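Long-range contacts in enoyl-CoA hydratase/isomerase family protein (Mycobacterium tuberculosis, PDB 4FN7), which probably hydrates enoyl-CoA thioesters or shifts their double bond in fatty-acid metabolism, as a member of the crotonase superfamily: residues L79-E84 and R219-I225; L85-L90 and L111-G115; N24-P28 and S59-D63. All blocks are in the same frame, centred on the assembly; numbering follows the deposited sequence.

Contact 1 (L79-E84 and R219-I225); sequences LRGGFE and RAGIDGI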
loop_
_atom_site.group_PDB
_atom_site.type_symbol
_atom_site.label_atom_id
_atom_site.label_comp_id
_atom_site.label_asym_id
_atom_site.label_seq_id
_atom_site.Cartn_x
_atom_site.Cartn_y
_atom_site.Cartn_z
ATOM N N LEU A 79 26.747 2.632 7.770
ATOM C CA LEU A 79 25.311 2.388 7.750
ATOM C C LEU A 79 24.559 3.460 8.527
ATOM O O LEU A 79 23.573 4.000 8.039
ATOM C CB LEU A 79 24.980 0.994 8.279
ATOM C CG LEU A 79 24.826 -0.071 7.186
ATOM C CD1 LEU A 79 26.082 -0.165 6.328
ATOM C CD2 LEU A 79 24.477 -1.413 7.803
ATOM N N ARG A 80 25.035 3.790 9.723
ATOM C CA ARG A 80 24.384 4.855 10.489
ATOM C C ARG A 80 24.357 6.165 9.706
ATOM O O ARG A 80 23.339 6.850 9.668
ATOM C CB ARG A 80 25.064 5.064 11.846
ATOM C CG ARG A 80 24.717 4.012 12.888
ATOM C CD ARG A 80 25.588 4.157 14.132
ATOM N NE ARG A 80 25.466 5.476 14.741
ATOM C CZ ARG A 80 24.569 5.792 15.670
ATOM N NH1 ARG A 80 23.708 4.880 16.106
ATOM N NH2 ARG A 80 24.534 7.020 16.168
ATOM N N GLY A 81 25.475 6.512 9.075
ATOM C CA GLY A 81 25.542 7.754 8.323
ATOM C C GLY A 81 24.584 7.769 7.146
ATOM O O GLY A 81 23.974 8.796 6.833
ATOM N N GLY A 82 24.441 6.625 6.486
ATOM C CA GLY A 82 23.564 6.522 5.335
ATOM C C GLY A 82 22.116 6.684 5.748
ATOM O O GLY A 82 21.339 7.399 5.114
ATOM N N PHE A 83 21.742 6.015 6.827
ATOM C CA PHE A 83 20.366 6.099 7.283
ATOM C C PHE A 83 20.044 7.435 7.941
ATOM O O PHE A 83 18.912 7.903 7.867
ATOM C CB PHE A 83 20.022 4.899 8.164
ATOM C CG PHE A 83 20.143 3.593 7.437
ATOM C CD1 PHE A 83 19.564 3.441 6.189
ATOM C CD2 PHE A 83 20.871 2.546 7.968
ATOM C CE1 PHE A 83 19.677 2.247 5.492
ATOM C CE2 PHE A 83 20.991 1.349 7.275
ATOM C CZ PHE A 83 20.395 1.203 6.037
ATOM N N GLU A 84 21.049 8.071 8.537
ATOM C CA GLU A 84 20.878 9.432 9.042
ATOM C C GLU A 84 20.628 10.417 7.895
ATOM O O GLU A 84 19.796 11.318 8.005
ATOM C CB GLU A 84 22.097 9.875 9.850
ATOM C CG GLU A 84 21.851 11.150 10.624
ATOM C CD GLU A 84 20.788 10.961 11.683
ATOM O OE1 GLU A 84 20.923 10.018 12.490
ATOM O OE2 GLU A 84 19.814 11.742 11.705
ATOM N N ARG A 219 14.658 6.214 13.096
ATOM C CA ARG A 219 15.478 6.602 14.236
ATOM C C ARG A 219 15.834 5.381 15.083
ATOM O O ARG A 219 16.987 5.195 15.467
ATOM C CB ARG A 219 14.748 7.642 15.086
ATOM C CG ARG A 219 15.469 8.037 16.360
ATOM C CD ARG A 219 16.847 8.597 16.060
ATOM N NE ARG A 219 16.782 9.620 15.025
ATOM C CZ ARG A 219 17.820 10.021 14.300
ATOM N NH1 ARG A 219 19.018 9.482 14.496
ATOM N NH2 ARG A 219 17.657 10.956 13.373
ATOM N N ALA A 220 14.837 4.549 15.378
ATOM C CA ALA A 220 15.082 3.335 16.148
ATOM C C ALA A 220 16.056 2.425 15.411
ATOM O O ALA A 220 16.902 1.779 16.026
ATOM C CB ALA A 220 13.778 2.604 16.424
ATOM N N GLY A 221 15.926 2.370 14.090
ATOM C CA GLY A 221 16.790 1.538 13.275
ATOM C C GLY A 221 18.226 2.022 13.264
ATOM O O GLY A 221 19.164 1.226 13.239
ATOM N N ILE A 222 18.402 3.338 13.274
ATOM C CA ILE A 222 19.729 3.927 13.342
ATOM C C ILE A 222 20.359 3.594 14.691
ATOM O O ILE A 222 21.508 3.142 14.765
ATOM C CB ILE A 222 19.665 5.459 13.131
ATOM C CG1 ILE A 222 19.280 5.777 11.681
ATOM C CG2 ILE A 222 20.993 6.108 13.501
ATOM C CD1 ILE A 222 18.886 7.224 11.442
ATOM N N ASP A 223 19.592 3.796 15.757
ATOM C CA ASP A 223 20.060 3.493 17.104
ATOM C C ASP A 223 20.444 2.021 17.249
ATOM O O ASP A 223 21.366 1.683 17.989
ATOM C CB ASP A 223 18.994 3.864 18.139
ATOM C CG ASP A 223 18.751 5.360 18.213
ATOM O OD1 ASP A 223 19.643 6.124 17.789
ATOM O OD2 ASP A 223 17.675 5.773 18.698
ATOM N N GLY A 224 19.748 1.152 16.521
ATOM C CA GLY A 224 19.944 -0.282 16.646
ATOM C C GLY A 224 21.002 -0.910 15.752
ATOM O O GLY A 224 21.216 -2.121 15.819
ATOM N N ILE A 225 21.679 -0.108 14.933
ATOM C CA ILE A 225 22.638 -0.653 13.977
ATOM C C ILE A 225 23.738 -1.461 14.654
ATOM O O ILE A 225 24.070 -2.559 14.205
ATOM C CB ILE A 225 23.286 0.439 13.101
ATOM C CG1 ILE A 225 22.275 0.998 12.100
ATOM C CG2 ILE A 225 24.489 -0.129 12.349
ATOM C CD1 ILE A 225 21.771 -0.021 11.112
HETATM O O HOH W 1 23.953 1.947 16.673
#

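Contact 2 (L85-L90 and L111-G115); sequences LAYRLL and LLSCG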
loop_
_atom_site.group_PDB
_atom_site.type_symbol
_atom_site.label_atom_id
_atom_site.label_comp_id
_atom_site.label_asym_id
_atom_site.label_seq_id
_atom_site.Cartn_x
_atom_site.Cartn_y
_atom_site.Cartn_z
ATOM N N LEU A 85 21.356 10.244 6.797
ATOM C CA LEU A 85 21.123 11.032 5.593
ATOM C C LEU A 85 19.693 10.823 5.081
ATOM O O LEU A 85 19.008 11.776 4.707
ATOM C CB LEU A 85 22.143 10.651 4.519
ATOM C CG LEU A 85 22.103 11.447 3.225
ATOM C CD1 LEU A 85 22.330 12.925 3.507
ATOM C CD2 LEU A 85 23.160 10.915 2.277
ATOM N N ALA A 86 19.234 9.577 5.071
ATOM C CA ALA A 86 17.860 9.296 4.680
ATOM C C ALA A 86 16.871 10.021 5.594
ATOM O O ALA A 86 15.915 10.630 5.126
ATOM C CB ALA A 86 17.595 7.789 4.686
ATOM N N TYR A 87 17.111 9.958 6.899
ATOM C CA TYR A 87 16.257 10.655 7.849
ATOM C C TYR A 87 16.248 12.162 7.551
ATOM O O TYR A 87 15.192 12.803 7.537
ATOM C CB TYR A 87 16.731 10.392 9.281
ATOM C CG TYR A 87 15.806 10.934 10.342
ATOM C CD1 TYR A 87 14.932 10.097 11.024
ATOM C CD2 TYR A 87 15.800 12.291 10.661
ATOM C CE1 TYR A 87 14.078 10.595 12.002
ATOM C CE2 TYR A 87 14.952 12.795 11.631
ATOM C CZ TYR A 87 14.093 11.946 12.298
ATOM O OH TYR A 87 13.251 12.462 13.256
ATOM N N ARG A 88 17.430 12.718 7.311
ATOM C CA ARG A 88 17.570 14.145 7.023
ATOM C C ARG A 88 16.753 14.550 5.802
ATOM O O ARG A 88 16.071 15.576 5.806
ATOM C CB ARG A 88 19.040 14.507 6.809
ATOM C CG ARG A 88 19.274 15.997 6.670
ATOM C CD ARG A 88 20.741 16.320 6.488
ATOM N NE ARG A 88 20.920 17.771 6.457
ATOM C CZ ARG A 88 22.072 18.390 6.233
ATOM N NH1 ARG A 88 23.178 17.700 5.999
ATOM N NH2 ARG A 88 22.105 19.714 6.232
ATOM N N LEU A 89 16.802 13.737 4.754
ATOM C CA LEU A 89 16.085 14.065 3.533
ATOM C C LEU A 89 14.579 13.839 3.637
ATOM O O LEU A 89 13.802 14.631 3.117
ATOM C CB LEU A 89 16.677 13.312 2.342
ATOM C CG LEU A 89 18.048 13.861 1.928
ATOM C CD1 LEU A 89 18.749 12.902 0.982
ATOM C CD2 LEU A 89 17.920 15.251 1.298
ATOM N N LEU A 90 14.163 12.758 4.296
ATOM C CA LEU A 90 12.738 12.487 4.476
ATOM C C LEU A 90 12.068 13.553 5.334
ATOM O O LEU A 90 10.868 13.780 5.218
ATOM C CB LEU A 90 12.528 11.113 5.111
ATOM C CG LEU A 90 12.579 9.915 4.153
ATOM C CD1 LEU A 90 12.652 8.603 4.928
ATOM C CD2 LEU A 90 11.403 9.904 3.187
ATOM N N LEU A 111 18.225 5.854 -0.692
ATOM C CA LEU A 111 18.358 7.295 -0.884
ATOM C C LEU A 111 17.294 7.812 -1.858
ATOM O O LEU A 111 16.621 8.822 -1.603
ATOM C CB LEU A 111 19.759 7.616 -1.402
ATOM C CG LEU A 111 20.040 9.078 -1.744
ATOM C CD1 LEU A 111 19.858 9.944 -0.523
ATOM C CD2 LEU A 111 21.446 9.238 -2.299
ATOM N N LEU A 112 17.148 7.131 -2.986
ATOM C CA LEU A 112 16.162 7.520 -3.987
ATOM C C LEU A 112 14.775 7.638 -3.344
ATOM O O LEU A 112 14.007 8.559 -3.638
ATOM C CB LEU A 112 16.131 6.481 -5.113
ATOM C CG LEU A 112 15.134 6.702 -6.249
ATOM C CD1 LEU A 112 15.469 7.963 -7.014
ATOM C CD2 LEU A 112 15.117 5.492 -7.175
ATOM N N SER A 113 14.479 6.710 -2.439
ATOM C CA SER A 113 13.176 6.596 -1.795
ATOM C C SER A 113 12.918 7.689 -0.759
ATOM O O SER A 113 11.861 7.709 -0.137
ATOM C CB SER A 113 13.040 5.215 -1.134
ATOM O OG SER A 113 13.187 4.167 -2.083
ATOM N N CYS A 114 13.884 8.581 -0.569
ATOM C CA CYS A 114 13.699 9.722 0.328
ATOM C C CYS A 114 13.174 10.971 -0.379
ATOM O O CYS A 114 12.852 11.957 0.279
ATOM C CB CYS A 114 15.006 10.065 1.034
ATOM S SG CYS A 114 15.615 8.742 2.076
ATOM N N GLY A 115 13.100 10.957 -1.708
ATOM C CA GLY A 115 12.624 12.128 -2.428
ATOM C C GLY A 115 11.116 12.257 -2.386
ATOM O O GLY A 115 10.389 11.265 -2.422
HETATM O O HOH W 2 11.703 14.438 1.349
#

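Contact 3 (N24-P28 and S59-D63); sequences NALGP and SGGFD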
loop_
_atom_site.group_PDB
_atom_site.type_symbol
_atom_site.label_atom_id
_atom_site.label_comp_id
_atom_site.label_asym_id
_atom_site.label_seq_id
_atom_site.Cartn_x
_atom_site.Cartn_y
_atom_site.Cartn_z
ATOM N N ASN A 24 29.125 6.014 -7.553
ATOM C CA ASN A 24 28.538 6.867 -6.524
ATOM C C ASN A 24 28.264 6.131 -5.215
ATOM O O ASN A 24 27.244 6.348 -4.563
ATOM C CB ASN A 24 27.266 7.558 -7.047
ATOM C CG ASN A 24 27.565 8.627 -8.087
ATOM O OD1 ASN A 24 28.687 9.131 -8.174
ATOM N ND2 ASN A 24 26.556 8.981 -8.879
ATOM N N ALA A 25 29.187 5.259 -4.826
ATOM C CA ALA A 25 29.039 4.523 -3.576
ATOM C C ALA A 25 28.878 5.494 -2.413
ATOM O O ALA A 25 29.595 6.493 -2.320
ATOM C CB ALA A 25 30.234 3.605 -3.347
ATOM N N LEU A 26 27.927 5.195 -1.534
ATOM C CA LEU A 26 27.661 6.027 -0.367
ATOM C C LEU A 26 28.565 5.630 0.803
ATOM O O LEU A 26 28.101 5.209 1.865
ATOM C CB LEU A 26 26.174 5.969 -0.007
ATOM C CG LEU A 26 25.305 6.586 -1.110
ATOM C CD1 LEU A 26 23.903 6.015 -1.137
ATOM C CD2 LEU A 26 25.272 8.098 -0.986
ATOM N N GLY A 27 29.871 5.751 0.582
ATOM C CA GLY A 27 30.845 5.559 1.639
ATOM C C GLY A 27 30.986 6.829 2.457
ATOM O O GLY A 27 30.262 7.802 2.234
ATOM N N PRO A 28 31.924 6.835 3.410
ATOM C CA PRO A 28 32.099 7.992 4.295
ATOM C C PRO A 28 32.359 9.296 3.550
ATOM O O PRO A 28 31.772 10.318 3.906
ATOM C CB PRO A 28 33.320 7.611 5.135
ATOM C CG PRO A 28 33.350 6.125 5.107
ATOM C CD PRO A 28 32.793 5.703 3.784
ATOM N N SER A 59 23.055 5.653 -7.734
ATOM C CA SER A 59 24.096 5.155 -6.839
ATOM C C SER A 59 24.020 3.643 -6.733
ATOM O O SER A 59 22.930 3.072 -6.619
ATOM C CB SER A 59 23.984 5.763 -5.445
ATOM O OG SER A 59 24.817 5.058 -4.530
ATOM N N GLY A 60 25.185 2.999 -6.760
ATOM C CA GLY A 60 25.265 1.559 -6.609
ATOM C C GLY A 60 25.140 1.050 -5.185
ATOM O O GLY A 60 25.175 -0.157 -4.973
ATOM N N GLY A 61 25.001 1.946 -4.208
ATOM C CA GLY A 61 24.786 1.528 -2.831
ATOM C C GLY A 61 25.885 1.968 -1.888
ATOM O O GLY A 61 26.593 2.920 -2.180
ATOM N N PHE A 62 26.021 1.292 -0.752
ATOM C CA PHE A 62 27.136 1.554 0.153
ATOM C C PHE A 62 28.465 1.184 -0.499
ATOM O O PHE A 62 28.501 0.513 -1.528
ATOM C CB PHE A 62 26.987 0.752 1.445
ATOM C CG PHE A 62 25.900 1.245 2.361
ATOM C CD1 PHE A 62 24.837 0.416 2.710
ATOM C CD2 PHE A 62 25.951 2.518 2.901
ATOM C CE1 PHE A 62 23.843 0.855 3.568
ATOM C CE2 PHE A 62 24.959 2.962 3.763
ATOM C CZ PHE A 62 23.906 2.132 4.095
ATOM N N ASP A 63 29.557 1.608 0.123
ATOM C CA ASP A 63 30.886 1.164 -0.272
ATOM C C ASP A 63 30.991 -0.328 0.001
ATOM O O ASP A 63 31.104 -0.743 1.151
ATOM C CB ASP A 63 31.946 1.927 0.528
ATOM C CG ASP A 63 33.361 1.567 0.127
ATOM O OD1 ASP A 63 33.629 0.380 -0.142
ATOM O OD2 ASP A 63 34.210 2.481 0.090
#

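Contact 1 (L79-E84 and R219-I225)
The chain of E84 leaves its backbone with CG opposite the N (chi1 -168°) and then folds back at chi2, carrying the carboxylate across to R219; the arginine, bent at chi2 and chi3, curls its guanidinium round to meet it. Both residues belong to a pair of antiparallel helices in a crotonase-fold subunit, 73-90 and 200-223, whose segments run at 167° to each other with their axes 9.6 Å apart. The two side chains form an end-on, two-pronged salt bridge: R219 NH1 lies 2.8 Å from E84 OE1 and R219 NH2 lies 2.8 Å from E84 OE2. Each oxygen uses its syn lone pair, and the two planes differ by only 19°, so the paired bonds restrain the rotation of both groups. Y87, a turn further on from F83, adds a cation-pi contact to R219.

I222 fills the middle of the interface. Its CG1 packs on F83 CB at 3.7 Å, its CD1 approaches F83 O and E84 OE1, and its CG2 sits over one face of the R80 guanidinium near the rim. On the far side of I222 from the salt bridge, I225 takes over: its CB touches R80 CG at 3.9 Å, while its CD1 approaches the F83 ring obliquely. That ring also packs on M107 and F110 of helix 107-112 and on helix 139-148. At the polar margin the R80 guanidinium reaches a water that bridges the two segments: NH1 of R80 donates to it at 3.0 Å, and the water donates in turn to D223 O at 2.9 Å.

Contact 2 (L85-L90 and L111-G115)
Two backbone carbonyls meet at one water: L89 O lies 2.8 Å from it and C114 O 2.9 Å, so a single molecule links the last turn of one helix to the bend that follows another. More acceptors lie within its reach than it has protons, so which of them it serves at any moment is left open. Away from this water the contact is apolar, with C114 at its heart. SG of C114 stands opposite its own carbonyl carbon (chi1 -62°), which places the sulfur over A86, with C114 SG 3.4 Å from A86 CB. L90 closes in from beside the sulfur, its CG 3.9 Å from C114 SG, and its CD2 branch presses on C114 CA at 3.7 Å.

Helices 73-90 and 107-112 are successive helical connections between neighbouring parallel strands of the crotonase core, and here the first packs on the C-terminal end of the second. From L112 to G115 the chain makes a type I turn, which swings C114 towards helix 73-90; the hydroxyl of S113, meanwhile, bonds back to A109 O.

Leucines make up the rest. L89 CB rests on C114 CB at 3.9 Å, whereas L89 and L111 are squeezed together, their CD1 methyls only 3.5 Å apart. Towards the start of both segments L85 touches the same L111 methyl more loosely through CD2, its side chain also packing on L34 and I38 of helix 28-44.

Contact 3 (N24-P28 and S59-D63)
S59 and N24 meet where the two loops are tightest. OG of S59 donates to N24 O at 2.7 Å, approaching from above the carbonyl plane, and accepts from G61 N at 3.1 Å. The second bond makes an ST turn, and together the two fix the rotation of the hydroxyl. Just beyond, L26 N gives an almost straight bond (170°) to G61 O at 2.7 Å, and A25 CA adds a CH...O contact to the same oxygen at 3.2 Å. L26, at the centre of an inverse gamma turn, lays its CD1 branch 3.6 Å from S59 OG, while its carbonyl O meets the edge of the F62 ring, in plane, at CD2.

Packing is looser towards G27 and D63. There G27 CA and D63 CB stand 4.0 Å apart, P28 is exposed, and A25 CB only brushes D63 CA. The backbone N of D63 is buried with no partner in the model, while the D63 carboxylate turns forward, OD1 capping I66 N at the start of helix 64-69. G27 likewise precedes a helix, 28-44. In crotonases the loop corresponding to 59-63 supplies one backbone N-H of the oxyanion hole, and its form here is consistent with the same role.

In the fold
Contact 3 closes first along the chain; contact 1 then opens, and contact 2 lies nested inside the loop that contact 1 closes. Helix 73-90 unites them: its middle carries contact 1, its last turns carry contact 2, and F62 of contact 3 packs on L79, G82 and F83. Centres of contacts 1 and 2 are about 12 Å apart, those of 2 and 3 about 14 Å, and those of 1 and 3 about 16 Å. Contact 2 is the deepest, about 5 Å from the chain centre, and L111 meets L26 of contact 3. One helix thus links helix 200-223, the core beside helix 107-112, and the loops at the probable oxyanion site.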